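PDB 6W1G: hydroxyglutarate synthase from Pseudomonas putida, which catalyses the iron(II)-dependent decarboxylation and hydroxylation of 2-oxoadipate to (R)-2-hydroxyglutarate, a step in D-lysine breakdown. Local coordinates for residues V116-L121 / E448-Q453; D233-Q238 / P255-H260; L368-R371 / G375-T378. All blocks are in the same frame, centred on the assembly; numbering follows the deposited sequence.

Contact 1 (V116-L121 / E448-Q453)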
ATOM      1  N   VAL A 116      -4.070   2.611  11.167  1.00 11.57           N
ATOM      2  CA  VAL A 116      -5.000   3.667  10.771  1.00 13.07           C
ATOM      3  C   VAL A 116      -4.694   5.050  11.342  1.00 13.46           C
ATOM      4  O   VAL A 116      -5.181   6.059  10.802  1.00 14.37           O
ATOM      5  CB  VAL A 116      -6.460   3.264  11.032  1.00 14.71           C
ATOM      6  CG1 VAL A 116      -6.806   1.960  10.275  1.00 16.08           C
ATOM      7  CG2 VAL A 116      -6.747   3.213  12.517  1.00 17.19           C
ATOM      8  N   HIS A 117      -3.922   5.150  12.391  1.00 12.01           N
ATOM      9  CA  HIS A 117      -3.697   6.390  13.112  1.00 11.83           C
ATOM     10  C   HIS A 117      -2.275   6.830  12.790  1.00 12.18           C
ATOM     11  O   HIS A 117      -1.369   5.979  12.759  1.00 12.36           O
ATOM     12  CB  HIS A 117      -3.867   6.126  14.587  1.00 12.20           C
ATOM     13  CG  HIS A 117      -3.765   7.301  15.468  1.00 12.51           C
ATOM     14  ND1 HIS A 117      -2.574   7.945  15.730  1.00 14.56           N
ATOM     15  CD2 HIS A 117      -4.692   7.890  16.262  1.00 13.22           C
ATOM     16  CE1 HIS A 117      -2.776   8.875  16.644  1.00 14.81           C
ATOM     17  NE2 HIS A 117      -4.053   8.858  16.987  1.00 14.89           N
ATOM     18  N   GLU A 118      -2.077   8.130  12.598  1.00 13.12           N
ATOM     19  CA  GLU A 118      -0.758   8.647  12.243  1.00 14.95           C
ATOM     20  C   GLU A 118       0.347   8.250  13.194  1.00 14.06           C
ATOM     21  O   GLU A 118       1.482   8.067  12.751  1.00 14.33           O
ATOM     22  CB  GLU A 118      -0.794  10.170  12.107  1.00 17.72           C
ATOM     23  CG  GLU A 118      -1.273  10.939  13.342  1.00 18.66           C
ATOM     24  CD  GLU A 118      -2.791  11.020  13.510  1.00 16.48           C
ATOM     25  OE1 GLU A 118      -3.547  10.485  12.702  1.00 15.71           O
ATOM     26  OE2 GLU A 118      -3.243  11.608  14.520  1.00 18.36           O
ATOM     27  N   GLN A 119       0.081   8.126  14.492  1.00 13.82           N
ATOM     28  CA  GLN A 119       1.160   7.750  15.396  1.00 13.89           C
ATOM     29  C   GLN A 119       1.536   6.282  15.205  1.00 12.33           C
ATOM     30  O   GLN A 119       2.700   5.917  15.280  1.00 13.66           O
ATOM     31  CB  GLN A 119       0.785   8.007  16.845  1.00 17.23           C
ATOM     32  CG  GLN A 119       1.901   7.612  17.848  1.00 25.17           C
ATOM     33  CD  GLN A 119       3.311   8.130  17.487  1.00 30.27           C
ATOM     34  OE1 GLN A 119       3.474   9.277  17.070  1.00 36.65           O
ATOM     35  NE2 GLN A 119       4.339   7.272  17.671  1.00 27.92           N
ATOM     36  N   SER A 120       0.553   5.429  14.982  1.00 11.00           N
ATOM     37  CA  SER A 120       0.832   4.025  14.676  1.00 11.19           C
ATOM     38  C   SER A 120       1.605   3.909  13.370  1.00 10.60           C
ATOM     39  O   SER A 120       2.586   3.150  13.275  1.00 11.18           O
ATOM     40  CB  SER A 120      -0.451   3.231  14.550  1.00 11.07           C
ATOM     41  OG  SER A 120      -1.330   3.443  15.623  1.00 17.09           O
ATOM     42  N   LEU A 121       1.146   4.638  12.338  1.00 10.78           N
ATOM     43  CA  LEU A 121       1.783   4.636  11.031  1.00 10.47           C
ATOM     44  C   LEU A 121       3.216   5.112  11.141  1.00 11.34           C
ATOM     45  O   LEU A 121       4.084   4.672  10.383  1.00 11.72           O
ATOM     46  CB  LEU A 121       0.961   5.494  10.082  1.00 11.03           C
ATOM     47  CG  LEU A 121      -0.392   4.920   9.740  1.00 12.19           C
ATOM     48  CD1 LEU A 121      -1.384   5.936   9.223  1.00 12.93           C
ATOM     49  CD2 LEU A 121      -0.229   3.809   8.713  1.00 13.30           C
ATOM     50  N   GLU A 448      -6.431  14.611   9.982  1.00  9.24           N
ATOM     51  CA  GLU A 448      -6.379  16.058   9.842  0.51 11.79           C
ATOM     52  C   GLU A 448      -6.953  16.738  11.081  1.00  9.33           C
ATOM     53  O   GLU A 448      -6.339  17.670  11.643  1.00  9.61           O
ATOM     54  CB  GLU A 448      -7.159  16.420   8.574  0.51 10.97           C
ATOM     55  CG  GLU A 448      -7.257  17.878   8.256  0.51 11.00           C
ATOM     56  CD  GLU A 448      -7.978  18.097   6.931  0.51 11.94           C
ATOM     57  OE1 GLU A 448      -9.182  17.854   6.877  0.51 14.49           O
ATOM     58  OE2 GLU A 448      -7.335  18.448   5.919  0.51 12.36           O
ATOM     59  N   ARG A 449      -8.104  16.277  11.553  1.00  9.94           N
ATOM     60  CA  ARG A 449      -8.731  16.874  12.716  1.00 10.11           C
ATOM     61  C   ARG A 449      -7.862  16.750  13.953  1.00 10.17           C
ATOM     62  O   ARG A 449      -7.757  17.706  14.737  1.00 10.92           O
ATOM     63  CB  ARG A 449     -10.094  16.226  12.933  1.00 12.45           C
ATOM     64  CG  ARG A 449     -10.858  16.737  14.116  1.00 16.64           C
ATOM     65  CD  ARG A 449     -12.398  16.575  13.946  1.00 23.75           C
ATOM     66  NE  ARG A 449     -12.829  15.331  13.358  1.00 34.30           N
ATOM     67  CZ  ARG A 449     -13.635  14.441  13.936  1.00 36.08           C
ATOM     68  NH1 ARG A 449     -14.129  14.631  15.159  1.00 36.40           N
ATOM     69  NH2 ARG A 449     -13.938  13.352  13.269  1.00 37.21           N
ATOM     70  N   ARG A 450      -7.273  15.575  14.184  1.00 10.32           N
ATOM     71  CA  ARG A 450      -6.411  15.425  15.356  1.00 10.60           C
ATOM     72  C   ARG A 450      -5.257  16.405  15.284  1.00 11.13           C
ATOM     73  O   ARG A 450      -4.837  16.955  16.303  1.00 11.63           O
ATOM     74  CB  ARG A 450      -5.883  13.999  15.442  1.00 11.64           C
ATOM     75  CG  ARG A 450      -6.964  13.006  15.937  1.00 12.69           C
ATOM     76  CD  ARG A 450      -6.336  11.658  16.351  1.00 14.39           C
ATOM     77  NE  ARG A 450      -5.860  10.997  15.147  1.00 14.58           N
ATOM     78  CZ  ARG A 450      -6.558  10.110  14.403  1.00 13.49           C
ATOM     79  NH1 ARG A 450      -7.742   9.678  14.752  1.00 14.14           N
ATOM     80  NH2 ARG A 450      -6.058   9.676  13.315  1.00 12.90           N
ATOM     81  N   SER A 451      -4.702  16.651  14.079  1.00  9.66           N
ATOM     82  CA  SER A 451      -3.581  17.579  14.009  1.00 10.85           C
ATOM     83  C   SER A 451      -4.020  18.985  14.392  1.00  9.91           C
ATOM     84  O   SER A 451      -3.277  19.708  15.082  1.00 10.64           O
ATOM     85  CB  SER A 451      -2.908  17.579  12.621  1.00 11.18           C
ATOM     86  OG  SER A 451      -3.619  18.303  11.635  1.00 10.65           O
ATOM     87  N   LEU A 452      -5.206  19.395  13.961  1.00 10.47           N
ATOM     88  CA  LEU A 452      -5.673  20.735  14.285  1.00 10.02           C
ATOM     89  C   LEU A 452      -5.928  20.865  15.780  1.00 11.29           C
ATOM     90  O   LEU A 452      -5.636  21.901  16.383  1.00 12.50           O
ATOM     91  CB  LEU A 452      -6.933  21.046  13.467  1.00 12.26           C
ATOM     92  CG  LEU A 452      -6.677  21.377  12.016  1.00 12.87           C
ATOM     93  CD1 LEU A 452      -7.920  21.151  11.197  1.00 16.28           C
ATOM     94  CD2 LEU A 452      -6.168  22.779  11.867  1.00 14.56           C
ATOM     95  N   GLN A 453      -6.469  19.829  16.393  1.00 11.26           N
ATOM     96  CA  GLN A 453      -6.715  19.871  17.838  1.00 12.50           C
ATOM     97  C   GLN A 453      -5.407  19.957  18.601  1.00 12.49           C
ATOM     98  O   GLN A 453      -5.296  20.695  19.582  1.00 14.32           O
ATOM     99  CB  GLN A 453      -7.498  18.640  18.246  1.00 13.12           C
ATOM    100  CG  GLN A 453      -8.887  18.672  17.712  1.00 15.79           C
ATOM    101  CD  GLN A 453      -9.676  17.473  18.130  1.00 18.50           C
ATOM    102  OE1 GLN A 453      -9.116  16.466  18.584  1.00 21.93           O
ATOM    103  NE2 GLN A 453     -10.989  17.556  18.002  1.00 21.46           N
TER
HETATM  104  O   HOH W   1      -7.048   8.031  11.242  1.00 14.62           O
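R450 reaches from helix 440-458 to the start of helix 118-123, where it meets E118 and H117. Its CB passes 3.7 Å from E118 OE2, and CD is close to both that oxygen and H117 NE2. A bend at chi3 (-69°) turns the guanidinium so that its NE side faces the carboxylate of E118. NE donates to E118 OE2 at 2.8 Å and NH2 to E118 OE1 at 2.7 Å, a side-on, bidentate salt bridge. Both bonds are nearly straight and use the syn side of the carboxylate, with the two flat groups 24° from coplanar. CZ sits under H117 CD2, 3.4 Å away, because the imidazole is stacked on one guanidinium face with its plane tilted by 19°. This histidine is the N-cap of helix 118-123: its ND1 accepts from Q119 N, in the plane of the ring, which fixes the ring's rotation while the face is given to the arginine. The contact thus ties the short helix after strand 108-114 of the five-stranded sheet to the long C-terminal helix. S447 of that helix adds a hydrogen bond to E118 OE1. At the tip, NH2 also donates to a water that in turn donates to V116 O.

Contact 2 (D233-Q238 / P255-H260)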
ATOM      1  N   ASP A 233      11.374   9.805  -5.230  1.00 12.90           N
ATOM      2  CA  ASP A 233      11.394  10.320  -6.612  1.00 12.80           C
ATOM      3  C   ASP A 233      11.394   9.155  -7.596  1.00 13.62           C
ATOM      4  O   ASP A 233      12.442   8.599  -7.914  1.00 13.51           O
ATOM      5  CB  ASP A 233      12.598  11.239  -6.835  1.00 14.52           C
ATOM      6  CG  ASP A 233      12.548  11.917  -8.184  1.00 15.69           C
ATOM      7  OD1 ASP A 233      11.794  11.485  -9.084  1.00 14.91           O
ATOM      8  OD2 ASP A 233      13.301  12.911  -8.390  1.00 17.44           O
ATOM      9  N   ILE A 234      10.204   8.781  -8.069  1.00 12.80           N
ATOM     10  CA  ILE A 234      10.107   7.635  -8.962  1.00 13.31           C
ATOM     11  C   ILE A 234      10.712   7.942 -10.321  1.00 13.79           C
ATOM     12  O   ILE A 234      11.166   7.033 -11.013  1.00 15.07           O
ATOM     13  CB  ILE A 234       8.648   7.151  -9.054  1.00 13.54           C
ATOM     14  CG1 ILE A 234       8.596   5.715  -9.585  1.00 13.74           C
ATOM     15  CG2 ILE A 234       7.832   8.045  -9.944  1.00 15.37           C
ATOM     16  CD1 ILE A 234       7.256   5.111  -9.476  1.00 15.69           C
ATOM     17  N   ASP A 235      10.723   9.212 -10.743  1.00 14.20           N
ATOM     18  CA  ASP A 235      11.366   9.497 -12.020  1.00 14.26           C
ATOM     19  C   ASP A 235      12.858   9.228 -11.933  1.00 14.45           C
ATOM     20  O   ASP A 235      13.466   8.668 -12.848  1.00 14.49           O
ATOM     21  CB  ASP A 235      11.160  10.957 -12.405  1.00 15.77           C
ATOM     22  CG  ASP A 235       9.704  11.316 -12.691  1.00 17.82           C
ATOM     23  OD1 ASP A 235       8.993  10.500 -13.263  1.00 19.64           O
ATOM     24  OD2 ASP A 235       9.278  12.433 -12.350  1.00 22.38           O
ATOM     25  N   ALA A 236      13.466   9.641 -10.834  1.00 14.53           N
ATOM     26  CA  ALA A 236      14.879   9.417 -10.614  1.00 15.39           C
ATOM     27  C   ALA A 236      15.185   7.936 -10.513  1.00 15.02           C
ATOM     28  O   ALA A 236      16.201   7.469 -11.044  1.00 16.67           O
ATOM     29  CB  ALA A 236      15.357  10.170  -9.382  1.00 15.47           C
ATOM     30  N   ILE A 237      14.344   7.172  -9.825  1.00 15.15           N
ATOM     31  CA  ILE A 237      14.684   5.766  -9.719  0.55 15.24           C
ATOM     32  C   ILE A 237      14.585   5.102 -11.096  1.00 14.75           C
ATOM     33  O   ILE A 237      15.380   4.227 -11.410  1.00 14.56           O
ATOM     34  CB  ILE A 237      13.871   5.069  -8.613  0.55 15.45           C
ATOM     35  CG1 ILE A 237      14.704   3.912  -8.110  0.55 17.11           C
ATOM     36  CG2 ILE A 237      12.517   4.754  -9.118  0.55 14.41           C
ATOM     37  CD1 ILE A 237      14.303   3.483  -6.776  0.55 15.70           C
ATOM     38  N   GLN A 238      13.597   5.484 -11.916  1.00 14.22           N
ATOM     39  CA  GLN A 238      13.469   4.898 -13.254  0.60 15.83           C
ATOM     40  C   GLN A 238      14.719   5.144 -14.084  1.00 15.12           C
ATOM     41  O   GLN A 238      15.101   4.280 -14.872  1.00 17.12           O
ATOM     42  CB  GLN A 238      12.251   5.447 -13.988  0.60 19.45           C
ATOM     43  CG  GLN A 238      10.957   4.805 -13.595  0.60 19.80           C
ATOM     44  CD  GLN A 238       9.840   5.180 -14.535  0.60 23.70           C
ATOM     45  OE1 GLN A 238       9.429   6.335 -14.598  0.60 28.84           O
ATOM     46  NE2 GLN A 238       9.361   4.212 -15.293  0.60 23.34           N
ATOM     47  N   PRO A 255      -0.781   9.758 -11.130  1.00 13.28           N
ATOM     48  CA  PRO A 255      -0.657  11.088 -11.757  1.00 14.00           C
ATOM     49  C   PRO A 255       0.719  11.272 -12.364  1.00 13.23           C
ATOM     50  O   PRO A 255       1.641  10.516 -12.070  1.00 14.04           O
ATOM     51  CB  PRO A 255      -0.843  12.048 -10.573  1.00 14.53           C
ATOM     52  CG  PRO A 255      -0.272  11.258  -9.402  1.00 15.95           C
ATOM     53  CD  PRO A 255      -0.723   9.823  -9.655  1.00 14.91           C
ATOM     54  N   PRO A 256       0.885  12.290 -13.213  1.00 14.62           N
ATOM     55  CA  PRO A 256       2.214  12.656 -13.690  1.00 15.90           C
ATOM     56  C   PRO A 256       3.054  13.327 -12.614  1.00 14.17           C
ATOM     57  O   PRO A 256       2.567  13.574 -11.488  1.00 14.56           O
ATOM     58  CB  PRO A 256       1.906  13.621 -14.837  1.00 16.45           C
ATOM     59  CG  PRO A 256       0.682  14.339 -14.319  1.00 17.61           C
ATOM     60  CD  PRO A 256      -0.129  13.295 -13.570  1.00 16.73           C
ATOM     61  N   THR A 257       4.300  13.617 -12.956  1.00 14.79           N
ATOM     62  CA  THR A 257       5.203  14.346 -12.076  1.00 15.37           C
ATOM     63  C   THR A 257       4.565  15.657 -11.648  1.00 15.01           C
ATOM     64  O   THR A 257       4.033  16.403 -12.474  1.00 16.66           O
ATOM     65  CB  THR A 257       6.506  14.630 -12.829  1.00 17.24           C
ATOM     66  OG1 THR A 257       7.045  13.403 -13.364  1.00 18.24           O
ATOM     67  CG2 THR A 257       7.507  15.315 -11.917  1.00 18.99           C
ATOM     68  N   ARG A 258       4.669  15.959 -10.359  1.00 14.78           N
ATOM     69  CA  ARG A 258       4.138  17.177  -9.782  1.00 14.63           C
ATOM     70  C   ARG A 258       5.095  17.672  -8.711  1.00 15.05           C
ATOM     71  O   ARG A 258       5.811  16.904  -8.077  1.00 15.17           O
ATOM     72  CB  ARG A 258       2.781  16.892  -9.095  1.00 14.01           C
ATOM     73  CG  ARG A 258       1.625  16.660 -10.049  1.00 13.66           C
ATOM     74  CD  ARG A 258       0.414  16.076  -9.346  1.00 13.96           C
ATOM     75  NE  ARG A 258       0.017  16.860  -8.170  1.00 13.25           N
ATOM     76  CZ  ARG A 258      -0.792  17.924  -8.175  1.00 13.83           C
ATOM     77  NH1 ARG A 258      -1.324  18.371  -9.315  1.00 14.90           N
ATOM     78  NH2 ARG A 258      -1.050  18.557  -7.026  1.00 14.93           N
ATOM     79  N   ARG A 259       5.037  18.980  -8.458  1.00 14.87           N
ATOM     80  CA  ARG A 259       5.731  19.545  -7.302  1.00 16.13           C
ATOM     81  C   ARG A 259       5.136  19.022  -5.995  1.00 15.14           C
ATOM     82  O   ARG A 259       5.878  18.795  -5.025  1.00 15.89           O
ATOM     83  CB  ARG A 259       5.612  21.061  -7.312  1.00 18.70           C
ATOM     84  CG  ARG A 259       6.362  21.709  -8.455  1.00 27.06           C
ATOM     85  CD  ARG A 259       6.101  23.211  -8.583  1.00 35.55           C
ATOM     86  NE  ARG A 259       4.902  23.492  -9.373  1.00 43.38           N
ATOM     87  CZ  ARG A 259       3.943  24.351  -9.040  1.00 48.63           C
ATOM     88  NH1 ARG A 259       4.020  25.056  -7.918  1.00 49.50           N
ATOM     89  NH2 ARG A 259       2.901  24.507  -9.850  1.00 50.79           N
ATOM     90  N   HIS A 260       3.811  18.819  -5.959  1.00 13.81           N
ATOM     91  CA  HIS A 260       3.104  18.357  -4.764  1.00 12.53           C
ATOM     92  C   HIS A 260       2.340  17.115  -5.174  1.00 12.50           C
ATOM     93  O   HIS A 260       1.173  17.193  -5.604  1.00 12.40           O
ATOM     94  CB  HIS A 260       2.231  19.474  -4.205  1.00 12.52           C
ATOM     95  CG  HIS A 260       3.071  20.593  -3.735  1.00 13.76           C
ATOM     96  ND1 HIS A 260       3.879  20.488  -2.616  1.00 14.48           N
ATOM     97  CD2 HIS A 260       3.320  21.807  -4.269  1.00 16.47           C
ATOM     98  CE1 HIS A 260       4.567  21.604  -2.476  1.00 16.55           C
ATOM     99  NE2 HIS A 260       4.227  22.422  -3.448  1.00 17.47           N
TER
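D235 points its carboxylate from the first turn of helix 234-240 at T257, and OD2 of D235 lies against both branches of the threonine. The hydroxyl is the nearer: T257 OG1 donates to D235 OD2 at 2.6 Å, a short bond received on the syn lone pair. The methyl CG2 of T257 packs beside the same oxygen, 3.4 Å from D235 OD2. With its OG1 anti to the carbonyl carbon (chi1 -54°), the threonine turns the hydroxyl to the aspartate although its backbone runs past at a distance, the CA atoms of D235 and T257 being 7.8 Å apart. The other carboxylate oxygen, OD1, forms a salt bridge with R265 of strand 264-275, so the two oxygens are divided between a hydroxyl and a charge, which would probably favour the ionised aspartate. Two residues before D235, D233 caps the helix, its OD1 accepting from A236 N at 3.0 Å from above the carboxylate plane. Through D235, the loop that leads into strand 264-275 is held at T257, and the strand itself at R265, to the N-capped first turn of helix 234-240.

Contact 3 (L368-R371 / G375-T378); sequences LAAR and GRPT
The backbones of A370 and R376 stand 8.2 Å apart at their CA atoms, on the two arms of a short loop that leaves helix 365-369 and comes back with three residues between the segments. A370 is the first residue to depart from helical angles, and R371 N still reaches back to L368 O at 3.2 Å. On the returning arm G375 has a positive phi (77°), where a CB would be jammed against the preceding carbonyl oxygen. The gap between the arms is bridged by the side chain of R376, whose CB is directed at the other segment. CG stands anti to the carbonyl carbon (chi1 -72°) and the chain runs extended through chi2, which carries CD to 3.3 Å from A370 O; the methyl CB of A370 lies 4.4 Å from the same R376 CD. After a bend at chi3 the guanidinium lies with one face against the backbone of the first arm. A370 O and R371 O are both over that face, and R371 CA is 3.6 Å from R376 NH1. R371 O comes within 3.3 Å of R376 NH2, but at an angle too poor for a hydrogen bond. Its nitrogens donate to other carbonyls: NE to Q373 O within the loop, NH1 to L459 O, and NH2, weakly, to N460 O. An alanine here would remove the guanidinium from the A370-R371 backbone and is likely to leave Q373 O and L459 O without this donor. R371 NE donates to A458 O at the end of helix 440-458, while the side-chain amide of N460 donates to R371 O. The loop is thereby fastened to the C-terminal tail, with H388, just before strand 389-393, touching both A370 and R376.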
ATOM      1  N   LEU A 368       4.779  28.757  18.981  1.00 12.51           N
ATOM      2  CA  LEU A 368       4.915  28.341  20.372  1.00 13.25           C
ATOM      3  C   LEU A 368       5.437  29.473  21.219  1.00 13.52           C
ATOM      4  O   LEU A 368       5.007  29.629  22.370  1.00 15.23           O
ATOM      5  CB  LEU A 368       5.864  27.127  20.465  1.00 14.58           C
ATOM      6  CG  LEU A 368       5.240  25.869  19.868  1.00 17.24           C
ATOM      7  CD1 LEU A 368       6.272  24.785  19.667  1.00 19.85           C
ATOM      8  CD2 LEU A 368       4.090  25.321  20.703  1.00 19.04           C
ATOM      9  N   ALA A 369       6.398  30.235  20.709  1.00 14.23           N
ATOM     10  CA  ALA A 369       6.964  31.313  21.505  1.00 16.74           C
ATOM     11  C   ALA A 369       5.965  32.432  21.753  1.00 16.60           C
ATOM     12  O   ALA A 369       6.114  33.173  22.732  1.00 18.91           O
ATOM     13  CB  ALA A 369       8.221  31.829  20.829  1.00 18.04           C
ATOM     14  N   ALA A 370       4.931  32.550  20.923  1.00 14.32           N
ATOM     15  CA  ALA A 370       3.895  33.562  21.057  1.00 14.19           C
ATOM     16  C   ALA A 370       2.633  33.054  21.736  1.00 12.60           C
ATOM     17  O   ALA A 370       1.635  33.778  21.785  1.00 14.44           O
ATOM     18  CB  ALA A 370       3.615  34.160  19.679  1.00 14.06           C
ATOM     19  N   ARG A 371       2.639  31.836  22.317  1.00 12.82           N
ATOM     20  CA  ARG A 371       1.394  31.200  22.739  1.00 14.79           C
ATOM     21  C   ARG A 371       0.696  31.900  23.897  1.00 14.90           C
ATOM     22  O   ARG A 371      -0.473  31.589  24.164  1.00 16.84           O
ATOM     23  CB  ARG A 371       1.624  29.722  23.102  1.00 14.89           C
ATOM     24  CG  ARG A 371       2.455  29.520  24.362  1.00 15.43           C
ATOM     25  CD  ARG A 371       2.947  28.068  24.526  1.00 18.56           C
ATOM     26  NE  ARG A 371       1.896  27.054  24.476  1.00 23.81           N
ATOM     27  CZ  ARG A 371       1.246  26.587  25.545  1.00 25.57           C
ATOM     28  NH1 ARG A 371       1.522  27.044  26.761  1.00 26.70           N
ATOM     29  NH2 ARG A 371       0.297  25.668  25.385  1.00 26.55           N
ATOM     30  N   GLY A 375      -3.885  39.298  21.016  1.00 18.91           N
ATOM     31  CA  GLY A 375      -3.657  40.028  19.821  1.00 17.80           C
ATOM     32  C   GLY A 375      -3.198  39.171  18.666  1.00 14.26           C
ATOM     33  O   GLY A 375      -2.852  39.729  17.635  1.00 17.52           O
ATOM     34  N   ARG A 376      -3.141  37.845  18.806  1.00 13.95           N
ATOM     35  CA  ARG A 376      -2.766  37.000  17.698  1.00 13.77           C
ATOM     36  C   ARG A 376      -3.885  36.901  16.674  1.00 13.94           C
ATOM     37  O   ARG A 376      -5.057  37.117  16.982  1.00 15.73           O
ATOM     38  CB  ARG A 376      -2.384  35.611  18.206  1.00 13.40           C
ATOM     39  CG  ARG A 376      -1.057  35.580  18.924  1.00 13.72           C
ATOM     40  CD  ARG A 376      -0.736  34.220  19.470  1.00 13.17           C
ATOM     41  NE  ARG A 376      -1.656  33.794  20.512  1.00 13.65           N
ATOM     42  CZ  ARG A 376      -1.870  32.527  20.880  1.00 14.86           C
ATOM     43  NH1 ARG A 376      -1.239  31.544  20.269  1.00 13.41           N
ATOM     44  NH2 ARG A 376      -2.711  32.248  21.870  1.00 18.54           N
ATOM     45  N   PRO A 377      -3.541  36.511  15.432  1.00 14.50           N
ATOM     46  CA  PRO A 377      -4.572  36.293  14.410  1.00 16.34           C
ATOM     47  C   PRO A 377      -5.664  35.377  14.932  1.00 18.57           C
ATOM     48  O   PRO A 377      -5.387  34.406  15.629  1.00 18.70           O
ATOM     49  CB  PRO A 377      -3.798  35.639  13.254  1.00 16.72           C
ATOM     50  CG  PRO A 377      -2.405  36.239  13.394  1.00 18.09           C
ATOM     51  CD  PRO A 377      -2.186  36.266  14.898  1.00 16.37           C
ATOM     52  N   THR A 378      -6.908  35.671  14.520  1.00 18.95           N
ATOM     53  CA  THR A 378      -8.107  35.011  15.007  1.00 20.12           C
ATOM     54  C   THR A 378      -8.564  33.846  14.137  1.00 17.34           C
ATOM     55  O   THR A 378      -9.575  33.210  14.486  1.00 19.60           O
ATOM     56  CB  THR A 378      -9.285  36.000  15.135  1.00 17.48           C
ATOM     57  OG1 THR A 378      -9.666  36.530  13.854  1.00 20.45           O
ATOM     58  CG2 THR A 378      -8.935  37.165  16.093  1.00 22.83           C
TER

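Overall arrangement
Along the chain, contact 1 closes a loop of 326 residues, and contacts 2 and 3 follow one another inside it. Contact 1 and contact 3 lie on the same side of the chain's centre, about 23 Å apart between centres: contact 1 lies on the middle of helix 440-458, and the loop of contact 3 is bonded to its last residues and the tail beyond. Contact 2 stands apart, about 26 Å from contact 1 and about 38 Å from contact 3 between centres, beside the two-stranded sheet 264-275/288-298. None touches another. Contacts 1 and 2 are at the surface, contact 3 is about 39 Å from the chain's centre, and none is at the nickel site of H70, H226 and E294.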